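Local coordinates for protein enoyl-CoA hydratase/isomerase (Mycobacterium abscessus, PDB 3QXZ) that probably hydrates or isomerises enoyl-CoA thioesters of fatty acid metabolism, as a trimeric member of the crotonase-like enoyl-CoA hydratase/isomerase family, at residues Ile133-Val136 and Pro142-Leu145; Ala146-Pro151 and Ala219-Met224; Ala209-Arg214 and Thr234-Arg239. All blocks are in the same frame, centred on the assembly; numbering follows the deposited sequence.

Interaction 1 (Ile133-Val136 and Pro142-Leu145); sequences IPQV and PDAL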
loop_
_atom_site.group_PDB
_atom_site.type_symbol
_atom_site.label_atom_id
_atom_site.label_comp_id
_atom_site.label_asym_id
_atom_site.label_seq_id
_atom_site.Cartn_x
_atom_site.Cartn_y
_atom_site.Cartn_z
ATOM N N ILE A 133 11.649 -12.999 7.295
ATOM C CA ILE A 133 12.502 -11.913 7.806
ATOM C C ILE A 133 12.548 -12.146 9.322
ATOM O O ILE A 133 11.826 -11.499 10.070
ATOM C CB ILE A 133 11.933 -10.526 7.424
ATOM C CG1 ILE A 133 11.759 -10.428 5.907
ATOM C CG2 ILE A 133 12.830 -9.409 7.917
ATOM C CD1 ILE A 133 10.898 -9.216 5.462
ATOM N N PRO A 134 13.391 -13.108 9.771
ATOM C CA PRO A 134 13.255 -13.592 11.148
ATOM C C PRO A 134 14.210 -12.956 12.137
ATOM O O PRO A 134 14.369 -13.487 13.238
ATOM C CB PRO A 134 13.564 -15.078 10.997
ATOM C CG PRO A 134 14.659 -15.102 9.958
ATOM C CD PRO A 134 14.329 -13.950 8.995
ATOM N N GLN A 135 14.816 -11.829 11.775
ATOM C CA GLN A 135 15.837 -11.188 12.624
ATOM C C GLN A 135 15.404 -11.010 14.086
ATOM O O GLN A 135 16.217 -11.194 14.999
ATOM C CB GLN A 135 16.188 -9.824 12.029
ATOM C CG GLN A 135 17.170 -9.851 10.832
ATOM C CD GLN A 135 16.494 -10.012 9.469
ATOM O OE1 GLN A 135 15.479 -10.700 9.326
ATOM N NE2 GLN A 135 17.059 -9.360 8.455
ATOM N N VAL A 136 14.147 -10.623 14.329
ATOM C CA VAL A 136 13.718 -10.397 15.735
ATOM C C VAL A 136 13.731 -11.670 16.579
ATOM O O VAL A 136 13.847 -11.586 17.803
ATOM C CB VAL A 136 12.318 -9.724 15.857
ATOM C CG1 VAL A 136 12.313 -8.323 15.215
ATOM C CG2 VAL A 136 11.209 -10.634 15.279
ATOM N N PRO A 142 14.930 -6.173 11.715
ATOM C CA PRO A 142 15.007 -6.118 10.248
ATOM C C PRO A 142 16.011 -5.059 9.801
ATOM O O PRO A 142 16.252 -4.066 10.499
ATOM C CB PRO A 142 13.564 -5.749 9.829
ATOM C CG PRO A 142 12.700 -6.241 10.998
ATOM C CD PRO A 142 13.558 -5.954 12.218
ATOM N N ASP A 143 16.601 -5.305 8.642
ATOM C CA ASP A 143 17.712 -4.524 8.129
ATOM C C ASP A 143 17.450 -4.127 6.673
ATOM O O ASP A 143 16.398 -4.430 6.088
ATOM C CB ASP A 143 19.027 -5.329 8.315
ATOM C CG ASP A 143 18.895 -6.760 7.829
ATOM O OD1 ASP A 143 18.135 -7.015 6.886
ATOM O OD2 ASP A 143 19.555 -7.652 8.413
ATOM N N ALA A 144 18.438 -3.436 6.115
ATOM C CA ALA A 144 18.434 -3.004 4.711
ATOM C C ALA A 144 17.110 -2.331 4.332
ATOM O O ALA A 144 16.530 -2.608 3.275
ATOM C CB ALA A 144 18.719 -4.179 3.793
ATOM N N LEU A 145 16.648 -1.447 5.213
ATOM C CA LEU A 145 15.478 -0.602 4.952
ATOM C C LEU A 145 14.157 -1.378 4.880
ATOM O O LEU A 145 13.146 -0.829 4.407
ATOM C CB LEU A 145 15.685 0.308 3.697
ATOM C CG LEU A 145 16.348 1.635 4.054
ATOM C CD1 LEU A 145 16.767 2.375 2.784
ATOM C CD2 LEU A 145 15.355 2.502 4.827
#

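Interaction 2 (Ala146-Pro151 and Ala219-Met224); sequences AHWTLP and AQMTGM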
loop_
_atom_site.group_PDB
_atom_site.type_symbol
_atom_site.label_atom_id
_atom_site.label_comp_id
_atom_site.label_asym_id
_atom_site.label_seq_id
_atom_site.Cartn_x
_atom_site.Cartn_y
_atom_site.Cartn_z
ATOM N N ALA A 146 14.104 -2.602 5.413
ATOM C CA ALA A 146 12.833 -3.328 5.406
ATOM C C ALA A 146 11.713 -2.583 6.110
ATOM O O ALA A 146 10.536 -2.743 5.754
ATOM C CB ALA A 146 13.006 -4.680 6.048
ATOM N N HIS A 147 12.019 -1.774 7.127
ATOM C CA HIS A 147 10.963 -1.012 7.825
ATOM C C HIS A 147 10.260 -0.008 6.900
ATOM O O HIS A 147 9.160 0.441 7.224
ATOM C CB HIS A 147 11.514 -0.245 9.045
ATOM C CG HIS A 147 12.080 -1.114 10.139
ATOM N ND1 HIS A 147 13.374 -1.596 10.115
ATOM C CD2 HIS A 147 11.539 -1.540 11.310
ATOM C CE1 HIS A 147 13.600 -2.303 11.222
ATOM N NE2 HIS A 147 12.502 -2.291 11.965
ATOM N N TRP A 148 10.949 0.373 5.820
ATOM C CA TRP A 148 10.471 1.342 4.849
ATOM C C TRP A 148 9.950 0.679 3.563
ATOM O O TRP A 148 8.877 1.059 3.050
ATOM C CB TRP A 148 11.653 2.293 4.550
ATOM C CG TRP A 148 11.390 3.423 3.603
ATOM C CD1 TRP A 148 10.895 4.654 3.915
ATOM C CD2 TRP A 148 11.611 3.415 2.198
ATOM N NE1 TRP A 148 10.753 5.402 2.759
ATOM C CE2 TRP A 148 11.207 4.679 1.700
ATOM C CE3 TRP A 148 12.142 2.479 1.310
ATOM C CZ2 TRP A 148 11.296 5.010 0.346
ATOM C CZ3 TRP A 148 12.239 2.824 -0.041
ATOM C CH2 TRP A 148 11.816 4.086 -0.494
ATOM N N THR A 149 10.668 -0.311 3.036
ATOM C CA THR A 149 10.230 -0.949 1.787
ATOM C C THR A 149 8.980 -1.788 2.021
ATOM O O THR A 149 8.068 -1.797 1.180
ATOM C CB THR A 149 11.300 -1.869 1.188
ATOM O OG1 THR A 149 11.661 -2.836 2.191
ATOM C CG2 THR A 149 12.542 -1.085 0.716
ATOM N N LEU A 150 8.898 -2.486 3.144
ATOM C CA LEU A 150 7.859 -3.509 3.260
ATOM C C LEU A 150 6.428 -2.954 3.370
ATOM O O LEU A 150 5.553 -3.433 2.653
ATOM C CB LEU A 150 8.183 -4.506 4.393
ATOM C CG LEU A 150 7.266 -5.729 4.470
ATOM C CD1 LEU A 150 7.248 -6.533 3.164
ATOM C CD2 LEU A 150 7.726 -6.602 5.646
ATOM N N PRO A 151 6.172 -1.947 4.228
ATOM C CA PRO A 151 4.786 -1.431 4.249
ATOM C C PRO A 151 4.377 -0.803 2.909
ATOM O O PRO A 151 3.173 -0.765 2.591
ATOM C CB PRO A 151 4.793 -0.401 5.392
ATOM C CG PRO A 151 6.254 -0.004 5.539
ATOM C CD PRO A 151 7.028 -1.284 5.235
ATOM N N ALA A 219 10.119 10.096 -5.199
ATOM C CA ALA A 219 8.919 10.588 -4.533
ATOM C C ALA A 219 8.685 9.848 -3.211
ATOM O O ALA A 219 8.342 10.463 -2.200
ATOM C CB ALA A 219 7.702 10.513 -5.480
ATOM N N GLN A 220 8.918 8.530 -3.219
ATOM C CA GLN A 220 8.821 7.729 -1.989
ATOM C C GLN A 220 9.919 8.083 -1.002
ATOM O O GLN A 220 9.643 8.263 0.192
ATOM C CB GLN A 220 8.873 6.221 -2.306
ATOM C CG GLN A 220 7.740 5.696 -3.151
ATOM C CD GLN A 220 6.433 5.753 -2.434
ATOM O OE1 GLN A 220 6.360 5.454 -1.235
ATOM N NE2 GLN A 220 5.363 6.089 -3.149
ATOM N N MET A 221 11.155 8.184 -1.475
ATOM C CA MET A 221 12.306 8.410 -0.599
ATOM C C MET A 221 12.260 9.740 0.141
ATOM O O MET A 221 12.697 9.833 1.303
ATOM C CB MET A 221 13.603 8.361 -1.409
ATOM C CG MET A 221 13.941 6.949 -1.914
ATOM S SD MET A 221 15.140 6.985 -3.268
ATOM C CE MET A 221 16.579 7.569 -2.401
ATOM N N THR A 222 11.734 10.765 -0.521
ATOM C CA THR A 222 11.772 12.127 -0.007
ATOM C C THR A 222 10.397 12.630 0.419
ATOM O O THR A 222 10.296 13.771 0.884
ATOM C CB THR A 222 12.355 13.128 -1.033
ATOM O OG1 THR A 222 11.506 13.182 -2.187
ATOM C CG2 THR A 222 13.777 12.755 -1.440
ATOM N N GLY A 223 9.338 11.837 0.244
ATOM C CA GLY A 223 7.992 12.281 0.652
ATOM C C GLY A 223 7.470 13.430 -0.200
ATOM O O GLY A 223 6.899 14.381 0.325
ATOM N N MET A 224 7.652 13.382 -1.519
ATOM C CA MET A 224 7.186 14.482 -2.379
ATOM C C MET A 224 5.666 14.629 -2.290
ATOM O O MET A 224 4.932 13.620 -2.207
ATOM C CB MET A 224 7.572 14.221 -3.851
ATOM C CG MET A 224 9.032 14.453 -4.130
ATOM S SD MET A 224 9.574 13.940 -5.773
ATOM C CE MET A 224 8.759 15.116 -6.787
HETATM O O HOH W 1 10.033 8.181 3.001
#

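Interaction 3 (Ala209-Arg214 and Thr234-Arg239); sequences AALTKR and TADHLR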
loop_
_atom_site.group_PDB
_atom_site.type_symbol
_atom_site.label_atom_id
_atom_site.label_comp_id
_atom_site.label_asym_id
_atom_site.label_seq_id
_atom_site.Cartn_x
_atom_site.Cartn_y
_atom_site.Cartn_z
ATOM N N ALA A 209 12.416 4.735 -19.121
ATOM C CA ALA A 209 12.578 3.864 -17.946
ATOM C C ALA A 209 13.301 4.577 -16.818
ATOM O O ALA A 209 12.881 4.479 -15.660
ATOM C CB ALA A 209 13.320 2.602 -18.321
ATOM N N ALA A 210 14.371 5.303 -17.138
ATOM C CA ALA A 210 15.177 5.956 -16.094
ATOM C C ALA A 210 14.367 7.024 -15.361
ATOM O O ALA A 210 14.393 7.084 -14.120
ATOM C CB ALA A 210 16.433 6.576 -16.715
ATOM N N LEU A 211 13.668 7.885 -16.096
ATOM C CA LEU A 211 12.918 8.962 -15.456
ATOM C C LEU A 211 11.732 8.429 -14.683
ATOM O O LEU A 211 11.423 8.950 -13.592
ATOM C CB LEU A 211 12.458 10.003 -16.477
ATOM C CG LEU A 211 13.587 10.825 -17.115
ATOM C CD1 LEU A 211 12.996 11.784 -18.152
ATOM C CD2 LEU A 211 14.458 11.585 -16.115
ATOM N N THR A 212 11.060 7.408 -15.225
ATOM C CA THR A 212 9.922 6.808 -14.524
ATOM C C THR A 212 10.374 6.137 -13.219
ATOM O O THR A 212 9.760 6.356 -12.163
ATOM C CB THR A 212 9.237 5.797 -15.454
ATOM O OG1 THR A 212 8.740 6.492 -16.615
ATOM C CG2 THR A 212 8.024 5.123 -14.771
ATOM N N LYS A 213 11.453 5.351 -13.279
ATOM C CA LYS A 213 11.956 4.708 -12.068
ATOM C C LYS A 213 12.369 5.739 -11.039
ATOM O O LYS A 213 12.013 5.627 -9.863
ATOM C CB LYS A 213 13.135 3.798 -12.396
ATOM C CG LYS A 213 13.701 3.174 -11.105
ATOM C CD LYS A 213 14.713 2.085 -11.329
ATOM C CE LYS A 213 15.275 1.615 -9.992
ATOM N NZ LYS A 213 15.929 0.268 -10.069
ATOM N N ARG A 214 13.123 6.748 -11.462
ATOM C CA ARG A 214 13.613 7.731 -10.503
ATOM C C ARG A 214 12.527 8.602 -9.924
ATOM O O ARG A 214 12.623 8.967 -8.749
ATOM C CB ARG A 214 14.746 8.558 -11.111
ATOM C CG ARG A 214 15.998 7.693 -11.301
ATOM C CD ARG A 214 16.992 7.749 -10.138
ATOM N NE ARG A 214 16.428 7.845 -8.802
ATOM C CZ ARG A 214 16.017 6.818 -8.056
ATOM N NH1 ARG A 214 15.560 7.062 -6.824
ATOM N NH2 ARG A 214 16.007 5.561 -8.537
ATOM N N THR A 234 5.604 16.778 -15.523
ATOM C CA THR A 234 5.662 17.767 -16.618
ATOM C C THR A 234 7.088 18.004 -17.090
ATOM O O THR A 234 7.349 18.003 -18.311
ATOM C CB THR A 234 4.961 19.037 -16.205
ATOM O OG1 THR A 234 3.563 18.720 -16.033
ATOM C CG2 THR A 234 5.074 20.129 -17.258
ATOM N N ALA A 235 8.015 18.208 -16.149
ATOM C CA ALA A 235 9.409 18.497 -16.507
ATOM C C ALA A 235 10.041 17.287 -17.199
ATOM O O ALA A 235 10.745 17.443 -18.217
ATOM C CB ALA A 235 10.208 18.892 -15.240
ATOM N N ASP A 236 9.783 16.082 -16.696
ATOM C CA ASP A 236 10.267 14.871 -17.360
ATOM C C ASP A 236 9.672 14.707 -18.758
ATOM O O ASP A 236 10.391 14.296 -19.685
ATOM C CB ASP A 236 9.957 13.624 -16.518
ATOM C CG ASP A 236 10.848 13.490 -15.289
ATOM O OD1 ASP A 236 11.819 14.256 -15.136
ATOM O OD2 ASP A 236 10.553 12.607 -14.473
ATOM N N HIS A 237 8.393 15.028 -18.920
ATOM C CA HIS A 237 7.775 15.012 -20.247
ATOM C C HIS A 237 8.450 15.996 -21.182
ATOM O O HIS A 237 8.655 15.672 -22.349
ATOM C CB HIS A 237 6.273 15.253 -20.166
ATOM C CG HIS A 237 5.487 13.986 -20.064
ATOM N ND1 HIS A 237 5.439 13.224 -18.916
ATOM C CD2 HIS A 237 4.764 13.314 -20.996
ATOM C CE1 HIS A 237 4.699 12.142 -19.135
ATOM N NE2 HIS A 237 4.287 12.175 -20.395
ATOM N N LEU A 238 8.790 17.203 -20.721
ATOM C CA LEU A 238 9.489 18.130 -21.618
ATOM C C LEU A 238 10.831 17.550 -22.034
ATOM O O LEU A 238 11.204 17.668 -23.206
ATOM C CB LEU A 238 9.619 19.521 -20.970
ATOM C CG LEU A 238 8.326 20.317 -20.746
ATOM C CD1 LEU A 238 8.664 21.654 -20.094
ATOM C CD2 LEU A 238 7.591 20.527 -22.065
ATOM N N ARG A 239 11.551 16.918 -21.117
ATOM C CA ARG A 239 12.818 16.262 -21.442
ATOM C C ARG A 239 12.628 15.149 -22.463
ATOM O O ARG A 239 13.365 15.093 -23.465
ATOM C CB ARG A 239 13.476 15.726 -20.171
ATOM C CG ARG A 239 14.797 14.986 -20.370
ATOM C CD ARG A 239 15.496 14.749 -19.038
ATOM N NE ARG A 239 16.675 13.880 -19.127
ATOM C CZ ARG A 239 17.895 14.298 -19.465
ATOM N NH1 ARG A 239 18.109 15.573 -19.784
ATOM N NH2 ARG A 239 18.908 13.433 -19.503
HETATM O O HOH W 2 12.494 11.412 -12.922
#

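Interaction 1 (Ile133-Val136 and Pro142-Leu145)
Gln-135 reaches across to Pro-142 and Asp-143, and its chain can be followed atom by atom. Gln-135 CB packs against the backbone of the proline, 3.9 Å from Pro-142 N. From there the chain crosses the aspartate side chain at about a right angle, Gln-135 CG and CD both lying 4.0 Å from Asp-143 OD2. The chain is bent at its second torsion (chi2 88°), which turns the amide back toward the aspartate. At the tip, Gln-135 NE2 donates to Asp-143 OD2 over 3.0 Å in a nearly straight bond (166°). The acceptor lies in the plane of the amide, but the donor comes to the carboxylate from above, 45° out of its plane. The bond gives the buried amide N-H a partner, and Asp-143 has a second grip: its OD1 is hydrogen-bonded to Thr-115. Two aliphatic side chains flank the proline ring. Ile-133 CG2, anti to the backbone N, lies 4.2 Å from Pro-142 CB, while Val-136 CG1 approaches Pro-142 CD to 4.0 Å; these methyls cover two ring carbons with hydrocarbon in a buried place. In sequence pattern, Gln-135 appears to stand where classical enoyl-CoA hydratases carry a catalytic glutamate, and a bound ethanediol nearby is consistent with a pocket. The contact lies in the loop between strand 131-132 and helix 146-149. Helix 112-117 touches Ile-133 and Asp-143, Leu-163 of helix 151-165 backs Ile-133 and Pro-142, and Thr-212 of a second subunit packs on Val-136 and Pro-142.

Interaction 2 (Ala146-Pro151 and Ala219-Met224)
The indole of Trp-148 meets helix 206-222 with its edge: the backbone carbonyl carbon of Gln-220 lies in the ring plane, 3.6 Å from Trp-148 CZ2. The same edge also carries a water in the ring plane. Beyond the two segments, Arg-152 makes a cation-pi contact with the ring, and the ring of Phe-95 meets it at an interplanar angle of about 40°. The amide of Gln-220 is turned 58° from the indole and is not stacked on it. Its aliphatic stem does the touching, with Gln-220 CB 3.8 Å from Trp-148 CZ2. Next along the helix, Met-221 CG approaches Trp-148 CH2 to 3.8 Å, before the thioether bends off from the contact. The tryptophan spans the gap because its CG is anti to the backbone N (chi1 -178°), which sends the large ring straight out from its own short helix; the nearest CA atoms, those of Trp-148 and Met-221, are 9.1 Å apart.

The polar corner of the indole is served by the water: Trp-148 NE1 donates to it over 2.9 Å, and it donates in turn to Gln-220 O over 2.8 Å. Arg-152 also binds Trp-148 O and, weakly, Gln-220 OE1, so that one guanidinium ties together both sides. After Met-221 the chain turns out of the helix at Gly-223, whose phi is positive, and Met-224 N reaches back to Ala-219 O (3.1 Å), as in a Schellman motif. Trp-148 and Met-221 both pack on Ala-226 of a second subunit, and Gln-220 on Pro-151 of a third. This is consistent with the crotonase fold, whose C-terminal helices form the trimer interface.

Interaction 3 (Ala209-Arg214 and Thr234-Arg239)
Within 209-214, Leu-211 carries the contact, wedged against Asp-236 and Arg-239 of the second helix. Ala-209 and Ala-210, which precede it, do not touch the partner segment. Leu-211 then points at the partner helix, its CA 6.8 Å from that of Asp-236. CB and both methyls of Leu-211 have a neighbour: CB stands 3.8 Å from Asp-236 OD2, CD2 3.9 Å from Asp-236 OD1, and CD1 3.9 Å from Asp-236 CB. Leu-211 CD1 also lies 4.0 Å from Arg-239 CD, near the plane of the guanidinium at its edge. Arg-239 gets there through an extended chain whose CG is anti to the backbone N (chi1 179°).

Thr-212, one step on, faces Pro-142 of a third subunit instead. Lys-213 turns to the body of its own subunit in a salt bridge with Asp-121. Arg-214 forms one within its helix, with Asp-218, while its NH2 reaches the backbone oxygens of Phe-95 and Leu-97. One turn beyond Leu-211, Leu-215 also touches Asp-236.

The leucine side chain therefore offers only hydrocarbon to a carboxylate. Between Leu-211 and Asp-236 the polar link is a water, 2.8 Å from both Leu-211 O and Asp-236 OD2. Two oxygens which, if the acid is ionised, are both acceptors are thus bridged by a water that donates to each. The aliphatic stem of arginine and the leucine methyls supply close packing, while the arginine's charge is answered by Glu-207 in a salt bridge that ties the same two helices one turn away.

In the fold
Interactions 1 and 2 follow one another along the chain, their centres about 16 Å apart, and meet where Ile-133 CD1 lies 4.1 Å from Leu-150 CD2. Interactions 2 and 3 share helix 206-222, with centres about 20 Å apart, and touch where Met-221 SD is 3.6 Å from Arg-214 NH1. Interactions 1 and 3 lie on opposite sides of the chain's centre, about 33 Å between centres, yet the trimer joins them: Pro-142 and Asp-143 of one subunit pack on Thr-212 and His-237 of its neighbour. Interaction 1, beside the bound ethanediol, probably lies nearest the active site. A potassium ion about 13 Å from the Arg-239 side chain is too distant to join interaction 3.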